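Local structure of glycosyl hydrolase family 61, 2 protein (Heterobasidion irregulare TC 32-1, 5NNS) at residues G122-G127 with T213-P218; A157-T160 with P164-Y167; N76-T81 with H153-I158; G83-Y88 with N134-S139. The protein cleaves crystalline and amorphous polysaccharides such as cellulose by copper-dependent oxidation of their glycosidic bonds, giving C1-oxidised products. All coordinates share one frame; numbering follows the deposited sequence.

Interaction 1: G122-G127 with T213-P218. With NAG (2-acetamido-2-deoxy-beta-D-glucopyranose), chain C; AKR (acrylic acid), chain N.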
loop_
_atom_site.group_PDB
_atom_site.type_symbol
_atom_site.label_atom_id
_atom_site.label_comp_id
_atom_site.label_asym_id
_atom_site.label_seq_id
_atom_site.Cartn_x
_atom_site.Cartn_y
_atom_site.Cartn_z
ATOM N N GLY A 122 19.106 -8.768 -8.665
ATOM C CA GLY A 122 18.316 -8.032 -9.657
ATOM C C GLY A 122 17.848 -6.663 -9.192
ATOM O O GLY A 122 18.234 -6.181 -8.128
ATOM N N THR A 123 17.013 -6.037 -10.013
ATOM C CA THR A 123 16.419 -4.748 -9.704
ATOM C C THR A 123 14.968 -4.963 -9.291
ATOM O O THR A 123 14.180 -5.535 -10.051
ATOM C CB THR A 123 16.470 -3.814 -10.926
ATOM O OG1 THR A 123 17.834 -3.599 -11.290
ATOM C CG2 THR A 123 15.808 -2.466 -10.624
ATOM N N TRP A 124 14.637 -4.491 -8.093
ATOM C CA TRP A 124 13.286 -4.565 -7.543
ATOM C C TRP A 124 12.645 -3.182 -7.457
ATOM O O TRP A 124 13.339 -2.167 -7.359
ATOM C CB TRP A 124 13.325 -5.171 -6.139
ATOM C CG TRP A 124 13.723 -6.619 -6.063
ATOM C CD1 TRP A 124 14.984 -7.120 -5.926
ATOM C CD2 TRP A 124 12.845 -7.743 -6.078
ATOM N NE1 TRP A 124 14.947 -8.498 -5.867
ATOM C CE2 TRP A 124 13.646 -8.905 -5.962
ATOM C CE3 TRP A 124 11.460 -7.888 -6.190
ATOM C CZ2 TRP A 124 13.105 -10.185 -5.945
ATOM C CZ3 TRP A 124 10.920 -9.167 -6.185
ATOM C CH2 TRP A 124 11.744 -10.299 -6.063
ATOM N N GLY A 125 11.313 -3.154 -7.475
ATOM C CA GLY A 125 10.546 -1.931 -7.219
ATOM C C GLY A 125 10.958 -1.211 -5.942
ATOM O O GLY A 125 11.029 0.018 -5.907
ATOM N N MET A 126 11.248 -1.979 -4.897
ATOM C CA MET A 126 11.659 -1.413 -3.610
ATOM C C MET A 126 12.997 -0.688 -3.708
ATOM O O MET A 126 13.182 0.348 -3.066
ATOM C CB MET A 126 11.734 -2.501 -2.541
ATOM C CG MET A 126 11.719 -1.974 -1.118
ATOM S SD MET A 126 11.725 -3.317 0.086
ATOM C CE MET A 126 10.137 -4.067 -0.243
ATOM N N GLY A 127 13.920 -1.243 -4.498
ATOM C CA GLY A 127 15.164 -0.561 -4.855
ATOM C C GLY A 127 14.946 0.707 -5.664
ATOM O O GLY A 127 15.667 1.686 -5.487
ATOM N N THR A 213 14.713 -15.880 -11.930
ATOM C CA THR A 213 14.414 -14.592 -12.557
ATOM C C THR A 213 12.904 -14.262 -12.632
ATOM O O THR A 213 12.532 -13.218 -13.175
ATOM C CB THR A 213 15.001 -14.581 -13.975
ATOM O OG1 THR A 213 14.490 -15.702 -14.703
ATOM C CG2 THR A 213 16.526 -14.678 -13.919
ATOM N N ASN A 214 12.047 -15.135 -12.091
ATOM C CA ASN A 214 10.602 -14.881 -12.026
ATOM C C ASN A 214 10.159 -14.634 -10.590
ATOM O O ASN A 214 10.673 -15.248 -9.661
ATOM C CB ASN A 214 9.783 -16.032 -12.644
ATOM C CG ASN A 214 9.937 -17.353 -11.898
ATOM O OD1 ASN A 214 11.009 -17.955 -11.918
ATOM N ND2 ASN A 214 8.862 -17.808 -11.237
ATOM N N TYR A 215 9.202 -13.726 -10.423
ATOM C CA TYR A 215 8.585 -13.484 -9.130
ATOM C C TYR A 215 7.139 -13.076 -9.345
ATOM O O TYR A 215 6.860 -11.972 -9.807
ATOM C CB TYR A 215 9.356 -12.411 -8.359
ATOM C CG TYR A 215 8.760 -12.056 -7.011
ATOM C CD1 TYR A 215 9.089 -12.781 -5.868
ATOM C CD2 TYR A 215 7.873 -10.985 -6.879
ATOM C CE1 TYR A 215 8.550 -12.455 -4.634
ATOM C CE2 TYR A 215 7.327 -10.647 -5.651
ATOM C CZ TYR A 215 7.666 -11.386 -4.528
ATOM O OH TYR A 215 7.121 -11.061 -3.299
ATOM N N THR A 216 6.229 -13.990 -9.019
ATOM C CA THR A 216 4.805 -13.714 -9.029
ATOM C C THR A 216 4.493 -12.839 -7.824
ATOM O O THR A 216 4.657 -13.261 -6.675
ATOM C CB THR A 216 3.996 -15.024 -8.984
ATOM O OG1 THR A 216 4.317 -15.796 -10.145
ATOM C CG2 THR A 216 2.475 -14.759 -8.944
ATOM N N ILE A 217 4.075 -11.610 -8.095
ATOM C CA ILE A 217 3.765 -10.674 -7.034
ATOM C C ILE A 217 2.474 -11.192 -6.402
ATOM O O ILE A 217 1.541 -11.530 -7.128
ATOM C CB ILE A 217 3.586 -9.222 -7.528
ATOM C CG1 ILE A 217 4.863 -8.721 -8.211
ATOM C CG2 ILE A 217 3.257 -8.306 -6.347
ATOM C CD1 ILE A 217 4.670 -7.471 -9.048
ATOM N N PRO A 218 2.426 -11.294 -5.057
ATOM C CA PRO A 218 1.189 -11.710 -4.385
ATOM C C PRO A 218 0.024 -10.765 -4.645
ATOM O O PRO A 218 0.232 -9.600 -4.983
ATOM C CB PRO A 218 1.563 -11.654 -2.895
ATOM C CG PRO A 218 3.046 -11.753 -2.862
ATOM C CD PRO A 218 3.520 -11.062 -4.089
HETATM C C1 NAG C . 8.838 -19.068 -10.521
HETATM C C2 NAG C . 7.814 -19.067 -9.379
HETATM C C3 NAG C . 7.505 -20.470 -8.882
HETATM C C4 NAG C . 7.044 -21.347 -10.037
HETATM C C5 NAG C . 8.147 -21.391 -11.095
HETATM C C6 NAG C . 7.666 -22.194 -12.302
HETATM C C7 NAG C . 7.771 -17.176 -7.801
HETATM C C8 NAG C . 8.411 -16.556 -6.593
HETATM N N2 NAG C . 8.303 -18.322 -8.227
HETATM O O3 NAG C . 6.504 -20.394 -7.865
HETATM O O4 NAG C . 6.739 -22.676 -9.584
HETATM O O5 NAG C . 8.515 -20.066 -11.513
HETATM O O6 NAG C . 8.650 -22.155 -13.340
HETATM O O7 NAG C . 6.825 -16.640 -8.353
HETATM C CA AKR N . 0.124 -10.471 -11.442
HETATM C CB AKR N . -0.377 -11.413 -12.228
HETATM C C AKR N . -0.157 -10.439 -9.986
HETATM O O AKR N . -0.883 -11.315 -9.468
HETATM O OXT AKR N . 0.338 -9.533 -9.283
#
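Two torsions set W124 and Y215 against each other: Y215 CG lies anti to the backbone nitrogen (chi1 178°), which sets one face of the ring against the indole edge, while W124 has CG anti to its carbonyl carbon (chi1 -67°), which swings the far end of the six-membered ring toward the tyrosine. The outcome is a T-shaped pair. The indole presents its edge to one face of the phenol ring, the centroids lie 4.9 Å apart and the planes meet at 82°. W124 CH2 comes within 3.6 Å of Y215 CG, and W124 CZ3 stands equally near Y215 CD2. The edge thus meets the CG side of the ring; at the other end, Y215 OH hydrogen-bonds to the carbonyl oxygen of G201. W124 NE1 is likewise held, by the carbonyl oxygen of L119. Beside the pair, N214 carries an N-linked glycan through ND2, and T216 N donates a nearly straight hydrogen bond of 2.8 Å to O7 of the sugar's acetamide. The indole edge would probably lose its aromatic face, and the G201 carbonyl this donor, if Y215 were an alanine. W124 sits at the N-cap of helix 125-131, next to L114 of strand 106-116, and Y215 also packs on L156 of strand 147-157, so the pair ties the loop 213-218 to the six-stranded sheet.

Interaction 2: A157-T160 with P164-Y167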
loop_
_atom_site.group_PDB
_atom_site.type_symbol
_atom_site.label_atom_id
_atom_site.label_comp_id
_atom_site.label_asym_id
_atom_site.label_seq_id
_atom_site.Cartn_x
_atom_site.Cartn_y
_atom_site.Cartn_z
ATOM N N ALA A 157 9.014 -6.609 1.944
ATOM C CA ALA A 157 10.438 -6.898 2.036
ATOM C C ALA A 157 10.632 -8.393 2.272
ATOM O O ALA A 157 10.101 -8.934 3.238
ATOM C CB ALA A 157 11.076 -6.091 3.158
ATOM N N ILE A 158 11.399 -9.040 1.392
ATOM C CA ILE A 158 11.592 -10.502 1.411
ATOM C C ILE A 158 13.075 -10.900 1.511
ATOM O O ILE A 158 13.496 -11.950 1.013
ATOM C CB ILE A 158 10.908 -11.171 0.190
ATOM C CG1 ILE A 158 11.487 -10.671 -1.143
ATOM C CG2 ILE A 158 9.411 -10.916 0.243
ATOM C CD1 ILE A 158 10.927 -11.392 -2.354
ATOM N N HIS A 159 13.842 -10.044 2.181
ATOM C CA HIS A 159 15.266 -10.249 2.428
ATOM C C HIS A 159 15.569 -11.274 3.527
ATOM O O HIS A 159 16.701 -11.760 3.600
ATOM C CB HIS A 159 15.950 -8.916 2.780
ATOM C CG HIS A 159 15.358 -8.230 3.970
ATOM N ND1 HIS A 159 14.245 -7.422 3.882
ATOM C CD2 HIS A 159 15.710 -8.246 5.275
ATOM C CE1 HIS A 159 13.940 -6.963 5.083
ATOM N NE2 HIS A 159 14.818 -7.444 5.944
ATOM N N THR A 160 14.594 -11.568 4.392
ATOM C CA THR A 160 14.745 -12.615 5.418
ATOM C C THR A 160 14.054 -13.891 4.964
ATOM O O THR A 160 12.851 -13.884 4.715
ATOM C CB THR A 160 14.147 -12.178 6.765
ATOM O OG1 THR A 160 14.786 -10.975 7.179
ATOM C CG2 THR A 160 14.350 -13.236 7.846
ATOM N N PRO A 164 8.069 -13.093 5.507
ATOM C CA PRO A 164 7.674 -11.895 4.765
ATOM C C PRO A 164 7.486 -10.725 5.707
ATOM O O PRO A 164 7.089 -10.924 6.847
ATOM C CB PRO A 164 6.336 -12.289 4.134
ATOM C CG PRO A 164 5.792 -13.338 5.045
ATOM C CD PRO A 164 6.980 -14.093 5.539
ATOM N N GLN A 165 7.806 -9.528 5.234
ATOM C CA GLN A 165 7.635 -8.315 6.010
ATOM C C GLN A 165 6.756 -7.357 5.215
ATOM O O GLN A 165 7.215 -6.728 4.254
ATOM C CB GLN A 165 8.986 -7.693 6.298
ATOM C CG GLN A 165 9.830 -8.515 7.257
ATOM C CD GLN A 165 11.182 -7.890 7.529
ATOM O OE1 GLN A 165 11.427 -6.721 7.218
ATOM N NE2 GLN A 165 12.075 -8.674 8.108
ATOM N N PHE A 166 5.490 -7.281 5.618
ATOM C CA PHE A 166 4.511 -6.391 5.023
ATOM C C PHE A 166 4.529 -5.060 5.766
ATOM O O PHE A 166 4.449 -5.034 6.998
ATOM C CB PHE A 166 3.116 -7.010 5.114
ATOM C CG PHE A 166 2.997 -8.330 4.408
ATOM C CD1 PHE A 166 2.658 -8.382 3.064
ATOM C CD2 PHE A 166 3.223 -9.526 5.083
ATOM C CE1 PHE A 166 2.549 -9.599 2.406
ATOM C CE2 PHE A 166 3.108 -10.742 4.434
ATOM C CZ PHE A 166 2.774 -10.778 3.091
ATOM N N TYR A 167 4.650 -3.965 5.017
ATOM C CA TYR A 167 4.632 -2.608 5.578
ATOM C C TYR A 167 3.539 -1.802 4.882
ATOM O O TYR A 167 3.805 -1.155 3.864
ATOM C CB TYR A 167 5.970 -1.920 5.371
ATOM C CG TYR A 167 7.143 -2.558 6.069
ATOM C CD1 TYR A 167 7.435 -2.256 7.395
ATOM C CD2 TYR A 167 7.986 -3.433 5.391
ATOM C CE1 TYR A 167 8.527 -2.819 8.029
ATOM C CE2 TYR A 167 9.078 -4.005 6.015
ATOM C CZ TYR A 167 9.353 -3.683 7.330
ATOM O OH TYR A 167 10.420 -4.255 7.964
#
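Q165 meets A157 through its backbone and H159 through its side chain. Q165 CB lies 3.5 Å from A157 O and 4.1 Å from A157 CB. The two CB atoms lie on the same face of the sheet, and the residues form an antiparallel hydrogen-bonded pair in which A157 N binds Q165 O and Q165 N binds A157 O. CG, anti to the carbonyl carbon (chi1 -69°), starts an extended chain that passes A157 O and carries the amide to the H159 ring. There Q165 CD comes within 3.8 Å of H159 CE1, and the amide plane stands at 85° to the imidazole. Q165 OE1 approaches H159 CE1 more closely, at 3.3 Å. The same Q165 OE1 accepts a 2.8 Å hydrogen bond from Y167 OH; the hydroxyl lies above the carbonyl plane, 39° out of it. Q165 NE2, the other branch, lies 3.7 Å from both T160 OG1 and H159 NE2. A157 CB rests near the edge of the Y167 ring, at CE2. H159 also stacks on the copper ligand H80. The bond from Y167 thus restrains the glutamine amide beside the imidazole, linking the tyrosine of the copper site to Q165, whose amide packs against H159; both Q165 and H159 probably contribute to O2 binding, as in related enzymes.

Interaction 3: N76-T81 with H153-I158. With CU (copper (II) ion), chain E.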
loop_
_atom_site.group_PDB
_atom_site.type_symbol
_atom_site.label_atom_id
_atom_site.label_comp_id
_atom_site.label_asym_id
_atom_site.label_seq_id
_atom_site.Cartn_x
_atom_site.Cartn_y
_atom_site.Cartn_z
ATOM N N ASN A 76 10.414 7.245 4.961
ATOM C CA ASN A 76 11.706 7.470 5.606
ATOM C C ASN A 76 12.842 7.012 4.678
ATOM O O ASN A 76 12.595 6.458 3.601
ATOM C CB ASN A 76 11.784 6.706 6.936
ATOM C CG ASN A 76 11.536 5.210 6.775
ATOM O OD1 ASN A 76 10.510 4.799 6.225
ATOM N ND2 ASN A 76 12.459 4.394 7.266
ATOM N N GLN A 77 14.082 7.234 5.093
ATOM C CA GLN A 77 15.232 6.657 4.375
ATOM C C GLN A 77 15.171 5.133 4.488
ATOM O O GLN A 77 15.695 4.540 5.437
ATOM C CB GLN A 77 16.543 7.215 4.901
ATOM C CG GLN A 77 16.722 8.678 4.521
ATOM C CD GLN A 77 17.976 9.298 5.085
ATOM O OE1 GLN A 77 18.629 8.733 5.964
ATOM N NE2 GLN A 77 18.324 10.472 4.577
ATOM N N TRP A 78 14.493 4.530 3.509
ATOM C CA TRP A 78 14.062 3.141 3.568
ATOM C C TRP A 78 15.273 2.209 3.464
ATOM O O TRP A 78 16.063 2.336 2.515
ATOM C CB TRP A 78 13.044 2.857 2.460
ATOM C CG TRP A 78 12.458 1.492 2.518
ATOM C CD1 TRP A 78 12.671 0.484 1.644
ATOM C CD2 TRP A 78 11.565 0.984 3.513
ATOM N NE1 TRP A 78 11.981 -0.639 2.034
ATOM C CE2 TRP A 78 11.291 -0.355 3.181
ATOM C CE3 TRP A 78 10.990 1.526 4.665
ATOM C CZ2 TRP A 78 10.445 -1.163 3.953
ATOM C CZ3 TRP A 78 10.152 0.727 5.426
ATOM C CH2 TRP A 78 9.894 -0.604 5.070
ATOM N N PRO A 79 15.439 1.298 4.447
ATOM C CA PRO A 79 16.648 0.452 4.504
ATOM C C PRO A 79 16.641 -0.841 3.676
ATOM O O PRO A 79 17.687 -1.472 3.560
ATOM C CB PRO A 79 16.753 0.107 5.990
ATOM C CG PRO A 79 15.332 0.092 6.449
ATOM C CD PRO A 79 14.628 1.161 5.673
ATOM N N HIS A 80 15.501 -1.238 3.118
ATOM C CA HIS A 80 15.411 -2.511 2.410
ATOM C C HIS A 80 15.255 -2.318 0.910
ATOM O O HIS A 80 14.658 -1.346 0.457
ATOM C CB HIS A 80 14.290 -3.344 3.005
ATOM C CG HIS A 80 14.445 -3.553 4.473
ATOM N ND1 HIS A 80 15.609 -4.035 5.032
ATOM C CD2 HIS A 80 13.606 -3.304 5.505
ATOM C CE1 HIS A 80 15.469 -4.097 6.345
ATOM N NE2 HIS A 80 14.267 -3.653 6.658
ATOM N N THR A 81 15.838 -3.234 0.145
ATOM C CA THR A 81 15.917 -3.101 -1.305
ATOM C C THR A 81 15.328 -4.272 -2.104
ATOM O O THR A 81 15.227 -4.171 -3.323
ATOM C CB THR A 81 17.381 -2.894 -1.714
ATOM O OG1 THR A 81 18.194 -3.911 -1.110
ATOM C CG2 THR A 81 17.856 -1.537 -1.248
ATOM N N HIS A 153 -0.613 1.970 0.365
ATOM C CA HIS A 153 0.740 1.643 -0.121
ATOM C C HIS A 153 1.308 0.503 0.701
ATOM O O HIS A 153 1.150 0.484 1.922
ATOM C CB HIS A 153 1.670 2.852 -0.040
ATOM C CG HIS A 153 1.312 3.943 -0.995
ATOM N ND1 HIS A 153 0.300 4.841 -0.747
ATOM C CD2 HIS A 153 1.815 4.266 -2.210
ATOM C CE1 HIS A 153 0.196 5.675 -1.768
ATOM N NE2 HIS A 153 1.108 5.354 -2.667
ATOM N N GLU A 154 1.982 -0.430 0.026
ATOM C CA GLU A 154 2.519 -1.613 0.667
ATOM C C GLU A 154 3.889 -1.982 0.119
ATOM O O GLU A 154 4.100 -2.025 -1.103
ATOM C CB GLU A 154 1.569 -2.792 0.495
ATOM C CG GLU A 154 1.972 -4.020 1.297
ATOM C CD GLU A 154 0.931 -5.116 1.261
ATOM O OE1 GLU A 154 0.296 -5.325 0.201
ATOM O OE2 GLU A 154 0.728 -5.766 2.310
ATOM N N LEU A 155 4.806 -2.250 1.045
ATOM C CA LEU A 155 6.119 -2.781 0.725
ATOM C C LEU A 155 6.191 -4.171 1.302
ATOM O O LEU A 155 5.831 -4.383 2.461
ATOM C CB LEU A 155 7.213 -1.908 1.332
ATOM C CG LEU A 155 7.207 -0.431 0.931
ATOM C CD1 LEU A 155 8.432 0.272 1.499
ATOM C CD2 LEU A 155 7.152 -0.240 -0.576
ATOM N N LEU A 156 6.630 -5.119 0.484
ATOM C CA LEU A 156 6.827 -6.493 0.918
ATOM C C LEU A 156 8.319 -6.760 0.819
ATOM O O LEU A 156 8.824 -7.064 -0.254
ATOM C CB LEU A 156 6.014 -7.460 0.050
ATOM C CG LEU A 156 6.297 -8.963 0.182
ATOM C CD1 LEU A 156 6.290 -9.413 1.634
ATOM C CD2 LEU A 156 5.318 -9.779 -0.654
ATOM N N ALA A 157 9.014 -6.609 1.944
ATOM C CA ALA A 157 10.438 -6.898 2.036
ATOM C C ALA A 157 10.632 -8.393 2.272
ATOM O O ALA A 157 10.101 -8.934 3.238
ATOM C CB ALA A 157 11.076 -6.091 3.158
ATOM N N ILE A 158 11.399 -9.040 1.392
ATOM C CA ILE A 158 11.592 -10.502 1.411
ATOM C C ILE A 158 13.075 -10.900 1.511
ATOM O O ILE A 158 13.496 -11.950 1.013
ATOM C CB ILE A 158 10.908 -11.171 0.190
ATOM C CG1 ILE A 158 11.487 -10.671 -1.143
ATOM C CG2 ILE A 158 9.411 -10.916 0.243
ATOM C CD1 ILE A 158 10.927 -11.392 -2.354
HETATM CU CU CU E . 13.149 -3.258 8.419
#
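L155 CD1 sits over one face of the W78 indole, 3.4 Å from W78 CE2 and 3.6 Å from the centroid of the six-membered ring, a CH-pi contact only 23° off the ring normal. The leucine and the tryptophan approach from opposite directions. With CG anti to the backbone nitrogen (chi1 -175°), the indole is extended from its loop toward the strand. Its other face is covered from within the loop, by P79 CD 3.5 Å above the plane and by H80 CD2 farther out, so the ring is sandwiched between L155 on one face and P79 and H80, which follow the tryptophan, on the other. Two residues on, H80 CB lies 4.2 Å from A157 CB, and the imidazole continues to the copper ion, which H80 NE2 binds at 2.1 Å. Farther out, Y167 meets W78 edge-to-face, M126 of helix 125-131 touches both W78 and H80, and H159 stacks on the H80 ring. N76, at the start of the loop, hydrogen-bonds through ND2 to the backbone oxygen of H1. W78 thus lies in the second shell of the copper site, with L155 behind it, and H1 and H80 form the histidine brace characteristic of lytic polysaccharide monooxygenases.

Interaction 4: G83-Y88 with N134-S139; sequences GPVMVY and NSWTTS
The CH-pi contact is made by V85 CG1, which stands over the five-membered ring of W136, 3.5 Å from its centroid and 9° off the normal. CG1 is anti to the valine's backbone nitrogen (chi1 180°), while V85 CG2 takes the neighbouring part of the same indole, 4.0 Å from W136 CZ3. Both methyls of V85 therefore spread over the bicyclic system, one on the pyrrole half and the other toward the benzo half.

Apolar contacts continue the seam along the strands. V87 CG2 comes to 3.6 Å from W136 CD1, at the pyrrole end of the indole, and V87 CG2 meets T138 CG2 tip to tip at 4.1 Å. The polar end of W136 is also satisfied, since NE1 hydrogen-bonds to N110 OD1 on strand 106-116. Replacing W136 by a leucine would take away the NE1 donor that N110 OD1 uses and is likely to open a gap beside V85 and V87.

No hydrogen bond joins the two segments. The axes of strands 85-88 and 135-139 approach to 9.4 Å and cross at -44°, a separation at which side chains alone make the contact. W136 also touches W75 within its own sheet, and V85 touches L155 in the other. Strand 85-88 of the six-stranded sheet and edge strand 135-139 of the four-stranded one thus meet face to face across the core of the beta sandwich typical of AA9 enzymes.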
loop_
_atom_site.group_PDB
_atom_site.type_symbol
_atom_site.label_atom_id
_atom_site.label_comp_id
_atom_site.label_asym_id
_atom_site.label_seq_id
_atom_site.Cartn_x
_atom_site.Cartn_y
_atom_site.Cartn_z
ATOM N N GLY A 83 12.156 -6.718 -2.833
ATOM C CA GLY A 83 10.740 -7.080 -2.789
ATOM C C GLY A 83 9.882 -6.117 -3.603
ATOM O O GLY A 83 10.383 -5.096 -4.080
ATOM N N PRO A 84 8.589 -6.444 -3.786
ATOM C CA PRO A 84 7.723 -5.601 -4.598
ATOM C C PRO A 84 7.179 -4.389 -3.854
ATOM O O PRO A 84 7.151 -4.378 -2.624
ATOM C CB PRO A 84 6.567 -6.541 -4.957
ATOM C CG PRO A 84 6.479 -7.463 -3.794
ATOM C CD PRO A 84 7.911 -7.703 -3.409
ATOM N N VAL A 85 6.764 -3.382 -4.625
ATOM C CA VAL A 85 5.937 -2.271 -4.142
ATOM C C VAL A 85 4.552 -2.471 -4.729
ATOM O O VAL A 85 4.434 -2.814 -5.902
ATOM C CB VAL A 85 6.461 -0.900 -4.628
ATOM C CG1 VAL A 85 5.574 0.232 -4.115
ATOM C CG2 VAL A 85 7.921 -0.700 -4.220
ATOM N N MET A 86 3.513 -2.252 -3.924
ATOM C CA MET A 86 2.130 -2.391 -4.386
ATOM C C MET A 86 1.306 -1.215 -3.905
ATOM O O MET A 86 1.464 -0.763 -2.764
ATOM C CB MET A 86 1.518 -3.696 -3.870
ATOM C CG MET A 86 2.162 -4.942 -4.457
ATOM S SD MET A 86 1.658 -6.427 -3.578
ATOM C CE MET A 86 2.683 -6.296 -2.108
ATOM N N VAL A 87 0.435 -0.723 -4.779
ATOM C CA VAL A 87 -0.505 0.338 -4.439
ATOM C C VAL A 87 -1.918 -0.190 -4.670
ATOM O O VAL A 87 -2.251 -0.642 -5.762
ATOM C CB VAL A 87 -0.230 1.622 -5.244
ATOM C CG1 VAL A 87 -1.075 2.779 -4.721
ATOM C CG2 VAL A 87 1.255 1.971 -5.173
ATOM N N TYR A 88 -2.723 -0.171 -3.609
ATOM C CA TYR A 88 -4.106 -0.632 -3.638
ATOM C C TYR A 88 -5.043 0.544 -3.394
ATOM O O TYR A 88 -4.650 1.570 -2.815
ATOM C CB TYR A 88 -4.365 -1.659 -2.526
ATOM C CG TYR A 88 -3.816 -3.057 -2.729
ATOM C CD1 TYR A 88 -2.473 -3.348 -2.484
ATOM C CD2 TYR A 88 -4.654 -4.112 -3.114
ATOM C CE1 TYR A 88 -1.974 -4.635 -2.638
ATOM C CE2 TYR A 88 -4.161 -5.405 -3.271
ATOM C CZ TYR A 88 -2.823 -5.659 -3.031
ATOM O OH TYR A 88 -2.329 -6.936 -3.185
ATOM N N ASN A 134 13.237 7.947 -1.847
ATOM C CA ASN A 134 12.403 7.171 -0.933
ATOM C C ASN A 134 10.920 7.454 -1.124
ATOM O O ASN A 134 10.209 7.759 -0.155
ATOM C CB ASN A 134 12.815 7.442 0.508
ATOM C CG ASN A 134 14.252 7.085 0.761
ATOM O OD1 ASN A 134 14.595 5.902 0.843
ATOM N ND2 ASN A 134 15.105 8.093 0.888
ATOM N N SER A 135 10.466 7.370 -2.377
ATOM C CA SER A 135 9.092 7.722 -2.723
ATOM C C SER A 135 8.553 6.896 -3.878
ATOM O O SER A 135 9.314 6.276 -4.614
ATOM C CB SER A 135 8.981 9.214 -3.051
ATOM O OG SER A 135 9.639 9.519 -4.265
ATOM N N TRP A 136 7.231 6.897 -4.016
ATOM C CA TRP A 136 6.557 6.137 -5.053
ATOM C C TRP A 136 5.411 6.960 -5.642
ATOM O O TRP A 136 4.498 7.385 -4.921
ATOM C CB TRP A 136 6.020 4.838 -4.461
ATOM C CG TRP A 136 5.700 3.809 -5.488
ATOM C CD1 TRP A 136 4.456 3.433 -5.933
ATOM C CD2 TRP A 136 6.640 3.013 -6.197
ATOM N NE1 TRP A 136 4.574 2.442 -6.879
ATOM C CE2 TRP A 136 5.906 2.165 -7.056
ATOM C CE3 TRP A 136 8.042 2.932 -6.197
ATOM C CZ2 TRP A 136 6.523 1.260 -7.908
ATOM C CZ3 TRP A 136 8.661 2.020 -7.045
ATOM C CH2 TRP A 136 7.900 1.195 -7.889
ATOM N N THR A 137 5.460 7.168 -6.952
ATOM C CA THR A 137 4.458 7.964 -7.650
ATOM C C THR A 137 3.734 7.126 -8.705
ATOM O O THR A 137 4.373 6.481 -9.545
ATOM C CB THR A 137 5.097 9.206 -8.293
ATOM O OG1 THR A 137 5.786 9.952 -7.284
ATOM C CG2 THR A 137 4.029 10.102 -8.934
ATOM N N THR A 138 2.400 7.129 -8.623
ATOM C CA THR A 138 1.523 6.506 -9.613
ATOM C C THR A 138 0.213 7.301 -9.664
ATOM O O THR A 138 -0.053 8.107 -8.774
ATOM C CB THR A 138 1.252 5.019 -9.279
ATOM O OG1 THR A 138 0.445 4.431 -10.308
ATOM C CG2 THR A 138 0.531 4.862 -7.948
ATOM N N SER A 139 -0.596 7.092 -10.700
ATOM C CA SER A 139 -1.834 7.864 -10.873
ATOM C C SER A 139 -3.052 7.078 -10.410
ATOM O O SER A 139 -3.086 5.859 -10.525
ATOM C CB SER A 139 -2.028 8.252 -12.338
ATOM O OG SER A 139 -0.977 9.083 -12.784
#

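How the interactions relate
Interactions 2 and 3 lie nearest each other, with centres 8 Å apart; they share A157 and I158 and supply two protein ligands of the copper, Y167 from interaction 2 and H80 from interaction 3. Centre to centre, interaction 4 lies 10 Å from interaction 3, deeper in the chain, and interaction 1 is 12 to 13 Å from each of the others. All four reach the six-stranded sheet, where strand 147-157 runs between 165-176 and 85-91. Along the chain, segments 76-81 and 83-88 come first, followed by 122-127 and 134-139, then 153-158, 157-160 and 164-167, and finally 213-218. M126 links the copper-site loop, strand 147-157 and G83, while W124, just before its helix, meets the glycosylated loop.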